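Local coordinates for protein cellulosomal scaffoldin (Acetivibrio cellulolyticus, PDB 3ZUC) that binds crystalline cellulose through this family 3b carbohydrate-binding module of the scaffoldin, which also carries a bound calcium ion, at residues 9-14 / 23-28; 15-20 / 117-122; 46-51 / 82-87. One frame throughout, in Å; residues are numbered along the deposited sequence.

Interaction 1. Residues 9-14 / 23-28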
loop_
_atom_site.group_PDB
_atom_site.type_symbol
_atom_site.label_atom_id
_atom_site.label_comp_id
_atom_site.label_asym_id
_atom_site.label_seq_id
_atom_site.Cartn_x
_atom_site.Cartn_y
_atom_site.Cartn_z
ATOM N N GLU A 9 -3.378 -8.331 -3.049
ATOM C CA GLU A 9 -3.102 -9.126 -1.870
ATOM C C GLU A 9 -2.077 -8.364 -1.018
ATOM O O GLU A 9 -1.343 -7.503 -1.528
ATOM C CB GLU A 9 -2.532 -10.480 -2.268
ATOM C CG GLU A 9 -3.435 -11.360 -3.082
ATOM C CD GLU A 9 -2.614 -12.480 -3.675
ATOM O OE1 GLU A 9 -2.000 -12.275 -4.733
ATOM O OE2 GLU A 9 -2.499 -13.543 -3.037
ATOM N N PHE A 10 -1.988 -8.722 0.258
ATOM C CA PHE A 10 -1.235 -7.920 1.184
ATOM C C PHE A 10 -0.797 -8.748 2.387
ATOM O O PHE A 10 -1.522 -9.656 2.805
ATOM C CB PHE A 10 -2.122 -6.759 1.693
ATOM C CG PHE A 10 -1.389 -5.806 2.605
ATOM C CD1 PHE A 10 -0.561 -4.837 2.073
ATOM C CD2 PHE A 10 -1.474 -5.924 3.978
ATOM C CE1 PHE A 10 0.188 -4.020 2.887
ATOM C CE2 PHE A 10 -0.732 -5.088 4.792
ATOM C CZ PHE A 10 0.100 -4.159 4.225
ATOM N N PHE A 11 0.338 -8.380 2.988
ATOM C CA PHE A 11 0.636 -8.728 4.374
ATOM C C PHE A 11 1.677 -7.753 4.898
ATOM O O PHE A 11 2.281 -6.989 4.142
ATOM C CB PHE A 11 1.049 -10.202 4.579
ATOM C CG PHE A 11 2.431 -10.591 4.085
ATOM C CD1 PHE A 11 2.695 -10.757 2.741
ATOM C CD2 PHE A 11 3.438 -10.870 4.984
ATOM C CE1 PHE A 11 3.935 -11.179 2.288
ATOM C CE2 PHE A 11 4.691 -11.291 4.547
ATOM C CZ PHE A 11 4.937 -11.455 3.202
ATOM N N ASN A 12 1.860 -7.769 6.213
ATOM C CA ASN A 12 2.852 -6.954 6.883
ATOM C C ASN A 12 4.106 -7.772 7.163
ATOM O O ASN A 12 4.018 -8.835 7.797
ATOM C CB ASN A 12 2.306 -6.454 8.233
ATOM C CG ASN A 12 1.210 -5.417 8.068
ATOM O OD1 ASN A 12 0.027 -5.742 7.970
ATOM N ND2 ASN A 12 1.611 -4.150 7.993
ATOM N N ALA A 13 5.275 -7.305 6.725
ATOM C CA ALA A 13 6.499 -8.105 6.910
ATOM C C ALA A 13 6.985 -8.138 8.340
ATOM O O ALA A 13 7.708 -9.058 8.712
ATOM C CB ALA A 13 7.627 -7.630 6.013
ATOM N N GLY A 14 6.632 -7.117 9.117
ATOM C CA GLY A 14 6.933 -7.003 10.539
ATOM C C GLY A 14 5.640 -6.712 11.274
ATOM O O GLY A 14 4.890 -5.813 10.887
ATOM N N TYR A 23 5.773 -2.068 7.575
ATOM C CA TYR A 23 6.390 -2.884 6.513
ATOM C C TYR A 23 5.347 -3.443 5.533
ATOM O O TYR A 23 5.133 -4.653 5.443
ATOM C CB TYR A 23 7.131 -4.069 7.146
ATOM C CG TYR A 23 8.248 -3.755 8.116
ATOM C CD1 TYR A 23 8.003 -3.459 9.454
ATOM C CD2 TYR A 23 9.572 -3.849 7.722
ATOM C CE1 TYR A 23 9.050 -3.241 10.351
ATOM C CE2 TYR A 23 10.601 -3.624 8.592
ATOM C CZ TYR A 23 10.346 -3.325 9.916
ATOM O OH TYR A 23 11.410 -3.136 10.753
ATOM N N PRO A 24 4.696 -2.579 4.750
ATOM C CA PRO A 24 3.672 -3.069 3.842
ATOM C C PRO A 24 4.245 -3.858 2.674
ATOM O O PRO A 24 5.212 -3.428 2.052
ATOM C CB PRO A 24 3.026 -1.767 3.340
ATOM C CG PRO A 24 4.129 -0.758 3.431
ATOM C CD PRO A 24 4.853 -1.120 4.679
ATOM N N LYS A 25 3.613 -4.990 2.369
ATOM C CA LYS A 25 3.934 -5.784 1.195
ATOM C C LYS A 25 2.662 -6.047 0.410
ATOM O O LYS A 25 1.728 -6.656 0.935
ATOM C CB LYS A 25 4.570 -7.145 1.602
ATOM C CG LYS A 25 5.933 -6.992 2.160
ATOM C CD LYS A 25 6.604 -8.298 2.423
ATOM C CE LYS A 25 6.831 -9.132 1.181
ATOM N NZ LYS A 25 8.033 -10.038 1.356
ATOM N N PHE A 26 2.639 -5.608 -0.843
ATOM C CA PHE A 26 1.517 -5.814 -1.722
ATOM C C PHE A 26 1.893 -6.771 -2.847
ATOM O O PHE A 26 3.022 -6.741 -3.341
ATOM C CB PHE A 26 1.115 -4.500 -2.412
ATOM C CG PHE A 26 0.507 -3.453 -1.520
ATOM C CD1 PHE A 26 1.277 -2.582 -0.789
ATOM C CD2 PHE A 26 -0.873 -3.316 -1.455
ATOM C CE1 PHE A 26 0.637 -1.588 0.009
ATOM C CE2 PHE A 26 -1.482 -2.345 -0.699
ATOM C CZ PHE A 26 -0.737 -1.507 0.021
ATOM N N ARG A 27 0.933 -7.569 -3.298
ATOM C CA ARG A 27 1.059 -8.304 -4.551
ATOM C C ARG A 27 -0.119 -7.914 -5.415
ATOM O O ARG A 27 -1.272 -8.046 -5.003
ATOM C CB ARG A 27 1.113 -9.820 -4.342
ATOM C CG ARG A 27 1.281 -10.577 -5.671
ATOM C CD ARG A 27 1.806 -11.977 -5.479
ATOM N NE ARG A 27 0.848 -12.804 -4.775
ATOM C CZ ARG A 27 1.140 -13.989 -4.263
ATOM N NH1 ARG A 27 2.375 -14.470 -4.361
ATOM N NH2 ARG A 27 0.198 -14.679 -3.652
ATOM N N LEU A 28 0.193 -7.407 -6.597
ATOM C CA LEU A 28 -0.800 -6.924 -7.537
ATOM C C LEU A 28 -0.856 -7.873 -8.715
ATOM O O LEU A 28 0.174 -8.134 -9.331
ATOM C CB LEU A 28 -0.425 -5.537 -8.041
ATOM C CG LEU A 28 -0.098 -4.502 -6.964
ATOM C CD1 LEU A 28 0.256 -3.178 -7.628
ATOM C CD2 LEU A 28 -1.196 -4.359 -5.912
HETATM O O HOH W 1 -2.637 -10.260 -6.330
HETATM O O HOH W 2 4.190 -3.599 9.419
#
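Tyr23 meets the loop end of the first strand, where its CB packs against Ala13 CB and its carbonyl takes the Ala13 N-H in a bond of 2.9 Å between Ala13 N and Tyr23 O. A water joins Tyr23 N, Gly14 O and Asn12 ND2, tying the loop to the start of the second strand, and Asn12 OD1 accepts from Asn127 N. Pro24, which has no N-H to give, offers CB to the edge of the Phe10 ring. At Lys25 both backbone bonds with Phe11 form, and the aliphatic chain runs alongside the Phe11 ring: CB lies over one ring face, and CE comes within 3.6 Å of Phe11 CZ. The ammonium of Lys25 bonds to Gln107. On the face shared with Phe10 and Pro24, Phe26 receives the edge of Phe10 in a T-shaped pair, ring planes 67° apart, with Phe10 CD1 over the centre of the Phe26 ring. Phe10 reaches it with CG anti to its backbone N (chi1 -176°). Arg27 returns to the Lys25 face and forms a side-on salt bridge with Glu9: Arg27 NE lies 2.9 Å from Glu9 OE1, and Arg27 NH2 lies 3.0 Å from Glu9 OE2. Both oxygens lie near the guanidinium plane, whereas NE meets OE1 from above the carboxylate plane, the two groups being turned 39° apart. Two bonds thus fix the carboxylate's rotation. This antiparallel pairing of strands 9-12 and 24-28, its aromatic face packed on Leu43 of the opposing sheet, is typical of the CBM3 beta-sandwich.

Interaction 2. Residues 15-20 / 117-122. With CA (calcium ion), chain B.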
loop_
_atom_site.group_PDB
_atom_site.type_symbol
_atom_site.label_atom_id
_atom_site.label_comp_id
_atom_site.label_asym_id
_atom_site.label_seq_id
_atom_site.Cartn_x
_atom_site.Cartn_y
_atom_site.Cartn_z
ATOM N N THR A 15 5.373 -7.477 12.323
ATOM C CA THR A 15 4.088 -7.417 12.991
ATOM C C THR A 15 4.164 -7.072 14.486
ATOM O O THR A 15 3.218 -7.325 15.226
ATOM C CB THR A 15 3.292 -8.705 12.792
ATOM O OG1 THR A 15 4.093 -9.795 13.240
ATOM C CG2 THR A 15 2.887 -8.891 11.340
ATOM N N GLN A 16 5.276 -6.444 14.904
ATOM C CA GLN A 16 5.472 -5.924 16.278
ATOM C C GLN A 16 4.410 -4.822 16.567
ATOM O O GLN A 16 4.317 -3.867 15.800
ATOM C CB GLN A 16 6.935 -5.357 16.437
ATOM C CG GLN A 16 7.416 -5.083 17.903
ATOM C CD GLN A 16 8.851 -4.517 18.086
ATOM O OE1 GLN A 16 9.381 -3.803 17.248
ATOM N NE2 GLN A 16 9.459 -4.823 19.253
ATOM N N ALA A 17 3.614 -4.906 17.644
ATOM C CA ALA A 17 2.668 -3.813 17.918
ATOM C C ALA A 17 3.406 -2.496 18.105
ATOM O O ALA A 17 3.071 -1.488 17.478
ATOM C CB ALA A 17 1.788 -4.127 19.109
ATOM N N GLN A 18 4.399 -2.475 18.975
ATOM C CA GLN A 18 5.200 -1.279 19.169
ATOM C C GLN A 18 6.358 -1.396 18.208
ATOM O O GLN A 18 7.214 -2.241 18.395
ATOM C CB GLN A 18 5.686 -1.160 20.612
ATOM C CG GLN A 18 4.549 -1.000 21.596
ATOM C CD GLN A 18 3.806 0.323 21.472
ATOM O OE1 GLN A 18 4.419 1.380 21.296
ATOM N NE2 GLN A 18 2.478 0.272 21.587
ATOM N N SER A 19 6.355 -0.599 17.151
ATOM C CA SER A 19 7.307 -0.770 16.063
ATOM C C SER A 19 7.774 0.581 15.565
ATOM O O SER A 19 6.959 1.480 15.385
ATOM C CB SER A 19 6.632 -1.543 14.942
ATOM O OG SER A 19 7.572 -1.904 13.947
ATOM N N ASN A 20 9.067 0.725 15.288
ATOM C CA ASN A 20 9.579 1.964 14.735
ATOM C C ASN A 20 9.424 2.049 13.223
ATOM O O ASN A 20 9.808 3.037 12.627
ATOM C CB ASN A 20 11.028 2.207 15.159
ATOM C CG ASN A 20 11.984 1.181 14.595
ATOM O OD1 ASN A 20 11.666 0.455 13.651
ATOM N ND2 ASN A 20 13.175 1.145 15.142
ATOM N N ASN A 117 8.217 5.463 17.820
ATOM C CA ASN A 117 7.369 4.313 17.579
ATOM C C ASN A 117 5.971 4.629 17.076
ATOM O O ASN A 117 5.372 5.664 17.392
ATOM C CB ASN A 117 7.248 3.463 18.836
ATOM C CG ASN A 117 8.533 2.732 19.176
ATOM O OD1 ASN A 117 9.349 2.433 18.312
ATOM N ND2 ASN A 117 8.717 2.458 20.451
ATOM N N TYR A 118 5.456 3.669 16.325
ATOM C CA TYR A 118 4.062 3.467 16.012
ATOM C C TYR A 118 3.459 2.404 16.946
ATOM O O TYR A 118 4.186 1.561 17.463
ATOM C CB TYR A 118 3.920 2.914 14.597
ATOM C CG TYR A 118 4.410 3.807 13.487
ATOM C CD1 TYR A 118 3.606 4.806 12.971
ATOM C CD2 TYR A 118 5.657 3.628 12.922
ATOM C CE1 TYR A 118 4.030 5.600 11.913
ATOM C CE2 TYR A 118 6.089 4.410 11.881
ATOM C CZ TYR A 118 5.272 5.389 11.355
ATOM O OH TYR A 118 5.747 6.159 10.323
ATOM N N ASN A 119 2.129 2.430 17.110
ATOM C CA ASN A 119 1.355 1.282 17.599
ATOM C C ASN A 119 0.615 0.689 16.421
ATOM O O ASN A 119 -0.372 1.258 15.947
ATOM C CB ASN A 119 0.348 1.688 18.687
ATOM C CG ASN A 119 -0.585 0.562 19.041
ATOM O OD1 ASN A 119 -0.219 -0.614 18.912
ATOM N ND2 ASN A 119 -1.791 0.895 19.474
ATOM N N GLN A 120 1.086 -0.435 15.895
ATOM C CA GLN A 120 0.453 -1.022 14.719
ATOM C C GLN A 120 -0.925 -1.596 15.021
ATOM O O GLN A 120 -1.757 -1.738 14.117
ATOM C CB GLN A 120 1.321 -2.112 14.095
ATOM C CG GLN A 120 2.700 -1.644 13.708
ATOM C CD GLN A 120 3.282 -2.505 12.614
ATOM O OE1 GLN A 120 2.921 -2.328 11.446
ATOM N NE2 GLN A 120 4.141 -3.455 12.973
ATOM N N ALA A 121 -1.166 -1.981 16.277
ATOM C CA ALA A 121 -2.307 -2.821 16.585
ATOM C C ALA A 121 -3.647 -2.179 16.253
ATOM O O ALA A 121 -4.598 -2.899 15.945
ATOM C CB ALA A 121 -2.288 -3.221 18.056
ATOM N N ASP A 122 -3.732 -0.852 16.333
ATOM C CA ASP A 122 -4.978 -0.151 16.051
ATOM C C ASP A 122 -5.122 0.318 14.609
ATOM O O ASP A 122 -6.100 0.989 14.295
ATOM C CB ASP A 122 -5.180 1.026 17.001
ATOM C CG ASP A 122 -4.235 2.192 16.739
ATOM O OD1 ASP A 122 -3.119 1.958 16.232
ATOM O OD2 ASP A 122 -4.618 3.341 17.068
HETATM CA CA CA B . -1.373 3.204 15.129
HETATM O O HOH W 3 6.331 2.638 22.087
HETATM O O HOH W 4 0.665 2.892 13.771
#
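Gln120 lays its side chain along the backbone of 16-19, its CG 3.5 Å from Gln16 O and its amide nitrogen NE2 against Ser19 CB. That nitrogen donates to Gln16 O over 2.9 Å; the acceptor lies near the amide plane, while the donor is tilted from the carbonyl plane. A chain extended beyond CG (chi2 -156°) carries the amide that far, and NE2 also bonds to Gly14 O, so two carbonyls of one loop hold the amide in place. The backbone of Gln120 adds a short bond, 2.7 Å from Gln120 N to Ala17 O, lying on a carbonyl lone pair. Next along, Ser19 and Tyr118 form a hydrogen-bonded antiparallel pair, and Ser19 O also sits at the edge of the Tyr118 ring, 3.5 Å from Tyr118 CD2. On the other face Gln18 bends at chi2 (-68°) and crosses Asn119, the amide planes only 17° apart, with Gln18 NE2 3.9 Å from Asn119 CB. At the strand end Asn119 OD1 accepts from Ala121 N in an Asx turn, and Asn119 O binds the calcium ion at 2.3 Å, with Asp122 OD1 a further ligand. The Tyr118 hydroxyl is hydrogen-bonded to Gln55 NE2, and its ring makes a cation-pi contact with Lys112. Strands 18-19, between 6-12 and 24-30 in sequence, and 118-119, after 102-112, form a small sheet away from the chain's centre, with Tyr118 and Gln120 packed on Ile22.

Interaction 3. Residues 46-51 / 82-87. With CA (calcium ion), chain B; EDO (1,2-ethanediol), chain C.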
loop_
_atom_site.group_PDB
_atom_site.type_symbol
_atom_site.label_atom_id
_atom_site.label_comp_id
_atom_site.label_asym_id
_atom_site.label_seq_id
_atom_site.Cartn_x
_atom_site.Cartn_y
_atom_site.Cartn_z
ATOM N N TYR A 46 -3.818 2.542 5.477
ATOM C CA TYR A 46 -4.431 3.419 6.471
ATOM C C TYR A 46 -3.987 3.060 7.884
ATOM O O TYR A 46 -3.932 1.881 8.255
ATOM C CB TYR A 46 -5.957 3.275 6.392
ATOM C CG TYR A 46 -6.549 3.704 5.077
ATOM C CD1 TYR A 46 -6.869 5.037 4.853
ATOM C CD2 TYR A 46 -6.775 2.803 4.046
ATOM C CE1 TYR A 46 -7.399 5.474 3.661
ATOM C CE2 TYR A 46 -7.307 3.225 2.844
ATOM C CZ TYR A 46 -7.619 4.559 2.642
ATOM O OH TYR A 46 -8.167 4.951 1.436
ATOM N N PHE A 47 -3.706 4.081 8.686
ATOM C CA PHE A 47 -3.161 3.849 10.004
ATOM C C PHE A 47 -3.420 5.045 10.914
ATOM O O PHE A 47 -3.818 6.122 10.460
ATOM C CB PHE A 47 -1.645 3.534 9.902
ATOM C CG PHE A 47 -0.802 4.661 9.351
ATOM C CD1 PHE A 47 -0.714 4.901 7.982
ATOM C CD2 PHE A 47 -0.053 5.475 10.202
ATOM C CE1 PHE A 47 0.077 5.927 7.486
ATOM C CE2 PHE A 47 0.737 6.487 9.709
ATOM C CZ PHE A 47 0.812 6.719 8.346
ATOM N N THR A 48 -3.169 4.844 12.206
ATOM C CA THR A 48 -3.080 5.942 13.157
ATOM C C THR A 48 -1.605 6.183 13.467
ATOM O O THR A 48 -0.870 5.242 13.797
ATOM C CB THR A 48 -3.865 5.718 14.445
ATOM O OG1 THR A 48 -3.307 4.605 15.133
ATOM C CG2 THR A 48 -5.336 5.472 14.163
ATOM N N VAL A 49 -1.158 7.422 13.314
ATOM C CA VAL A 49 0.261 7.730 13.363
ATOM C C VAL A 49 0.893 7.605 14.750
ATOM O O VAL A 49 2.093 7.367 14.835
ATOM C CB VAL A 49 0.511 9.126 12.725
ATOM C CG1 VAL A 49 -0.046 10.259 13.577
ATOM C CG2 VAL A 49 1.970 9.360 12.390
ATOM N N ASP A 50 0.099 7.773 15.815
ATOM C CA ASP A 50 0.615 7.669 17.187
ATOM C C ASP A 50 1.780 8.641 17.422
ATOM O O ASP A 50 2.884 8.246 17.825
ATOM C CB ASP A 50 1.028 6.237 17.512
ATOM C CG ASP A 50 -0.127 5.290 17.473
ATOM O OD1 ASP A 50 -1.077 5.531 18.266
ATOM O OD2 ASP A 50 -0.105 4.319 16.713
ATOM N N GLY A 51 1.496 9.927 17.185
ATOM C CA GLY A 51 2.495 10.972 17.273
ATOM C C GLY A 51 2.949 11.360 15.877
ATOM O O GLY A 51 3.757 10.675 15.259
ATOM N N GLY A 82 -9.206 3.699 13.443
ATOM C CA GLY A 82 -8.062 3.069 12.844
ATOM C C GLY A 82 -7.333 3.868 11.796
ATOM O O GLY A 82 -6.360 3.355 11.220
ATOM N N ALA A 83 -7.771 5.091 11.518
ATOM C CA ALA A 83 -7.195 5.821 10.398
ATOM C C ALA A 83 -7.213 7.325 10.643
ATOM O O ALA A 83 -8.248 7.984 10.499
ATOM C CB ALA A 83 -7.966 5.492 9.112
ATOM N N ASP A 84 -6.047 7.877 10.980
ATOM C CA ASP A 84 -5.851 9.313 10.946
ATOM C C ASP A 84 -4.933 9.752 9.809
ATOM O O ASP A 84 -4.882 10.950 9.526
ATOM C CB ASP A 84 -5.488 9.930 12.299
ATOM C CG ASP A 84 -4.217 9.407 12.905
ATOM O OD1 ASP A 84 -3.282 9.032 12.186
ATOM O OD2 ASP A 84 -4.197 9.308 14.157
ATOM N N GLN A 85 -4.294 8.807 9.114
ATOM C CA GLN A 85 -3.447 9.087 7.961
ATOM C C GLN A 85 -3.510 7.927 7.003
ATOM O O GLN A 85 -3.914 6.819 7.366
ATOM C CB GLN A 85 -1.972 9.306 8.357
ATOM C CG GLN A 85 -1.778 10.455 9.318
ATOM C CD GLN A 85 -0.359 10.952 9.393
ATOM O OE1 GLN A 85 0.485 10.641 8.542
ATOM N NE2 GLN A 85 -0.099 11.803 10.371
ATOM N N TYR A 86 -3.056 8.165 5.777
ATOM C CA TYR A 86 -2.735 7.081 4.876
ATOM C C TYR A 86 -1.438 7.349 4.143
ATOM O O TYR A 86 -1.082 8.485 3.839
ATOM C CB TYR A 86 -3.871 6.769 3.893
ATOM C CG TYR A 86 -4.339 7.887 2.987
ATOM C CD1 TYR A 86 -5.345 8.738 3.397
ATOM C CD2 TYR A 86 -3.846 8.050 1.700
ATOM C CE1 TYR A 86 -5.868 9.719 2.543
ATOM C CE2 TYR A 86 -4.348 9.040 0.850
ATOM C CZ TYR A 86 -5.361 9.866 1.279
ATOM O OH TYR A 86 -5.890 10.831 0.428
ATOM N N LEU A 87 -0.745 6.255 3.857
ATOM C CA LEU A 87 0.315 6.193 2.862
ATOM C C LEU A 87 -0.333 6.005 1.505
ATOM O O LEU A 87 -1.177 5.121 1.349
ATOM C CB LEU A 87 1.199 4.986 3.170
ATOM C CG LEU A 87 2.166 4.547 2.070
ATOM C CD1 LEU A 87 3.254 5.554 1.809
ATOM C CD2 LEU A 87 2.734 3.176 2.388
HETATM CA CA CA B . -1.373 3.204 15.129
HETATM C C1 EDO C . -9.344 8.831 0.402
HETATM O O1 EDO C . -8.910 7.958 -0.637
HETATM C C2 EDO C . -9.104 8.189 1.754
HETATM O O2 EDO C . -9.808 6.945 1.844
HETATM O O HOH W 5 -2.485 8.886 16.136
HETATM O O HOH W 4 0.665 2.892 13.771
#
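Asp84 and Gln85 both face Phe47 in a classic beta bulge, where strand 42-47 of the sandwich meets the corner of strand 83-91. Phe47 O accepts from both backbone nitrogens: Asp84 N at 2.9 Å, and Gln85 N nearly in line with the carbonyl bond. Followed outward from CB, the Gln85 side chain first sets CB over one face of the Phe47 ring, a CH-pi contact 4.2 Å from the ring centroid. CG stands anti to its own carbonyl carbon (chi1 -59°), and the extended chain beyond it takes CD to within 3.9 Å of Val49 CB. At the tip the two branches part: OE1 faces Phe47 CZ, while NE2 lies 3.6 Å from Val49 CG1 and is bonded to Asp52. Tyr46 and Tyr86 run side by side on the other face, their planes 52° apart; Tyr46 CD1 packs on Tyr86 CB, and its hydroxyl is hydrogen-bonded to His44 and to an ethanediol, probably from the crystallisation liquor. Asp84 probably supports the metal loop. Its OD1 takes the N-H of Val49 on the syn lone pair, and its OD2 is linked by water to Asp50 N, consistent with steadying the loop that carries Thr48 and Asp50. Thr48 binds the ion through carbonyl and hydroxyl, its CG2 packing on Gly82 C. Asp50 completes this loop's share, its OD2 standing 2.3 Å from the calcium ion.

Interaction 1 pairs strands of one five-stranded sheet and interaction 3 strands of the other, while interaction 2 forms a small separate sheet. Interactions 2 and 3 hold the same metal, one from the end of strand 118-119 and the residues after it, the other from the loop after strand 42-47; Asp123 completes the protein set. The two also touch directly, Asp122 probably bonding to Thr48 and Asp50 to the backbone of Asn119. Interaction 1 reaches interaction 2 through the loop between its strands. It lies closest to the chain's centre and is the most regular, a strand ladder with aromatic packing and a salt bridge. Interaction 3 is buried and mixes aromatic packing with a bulge. Interaction 2 is the most exposed, and amides and backbone carbonyls dominate it.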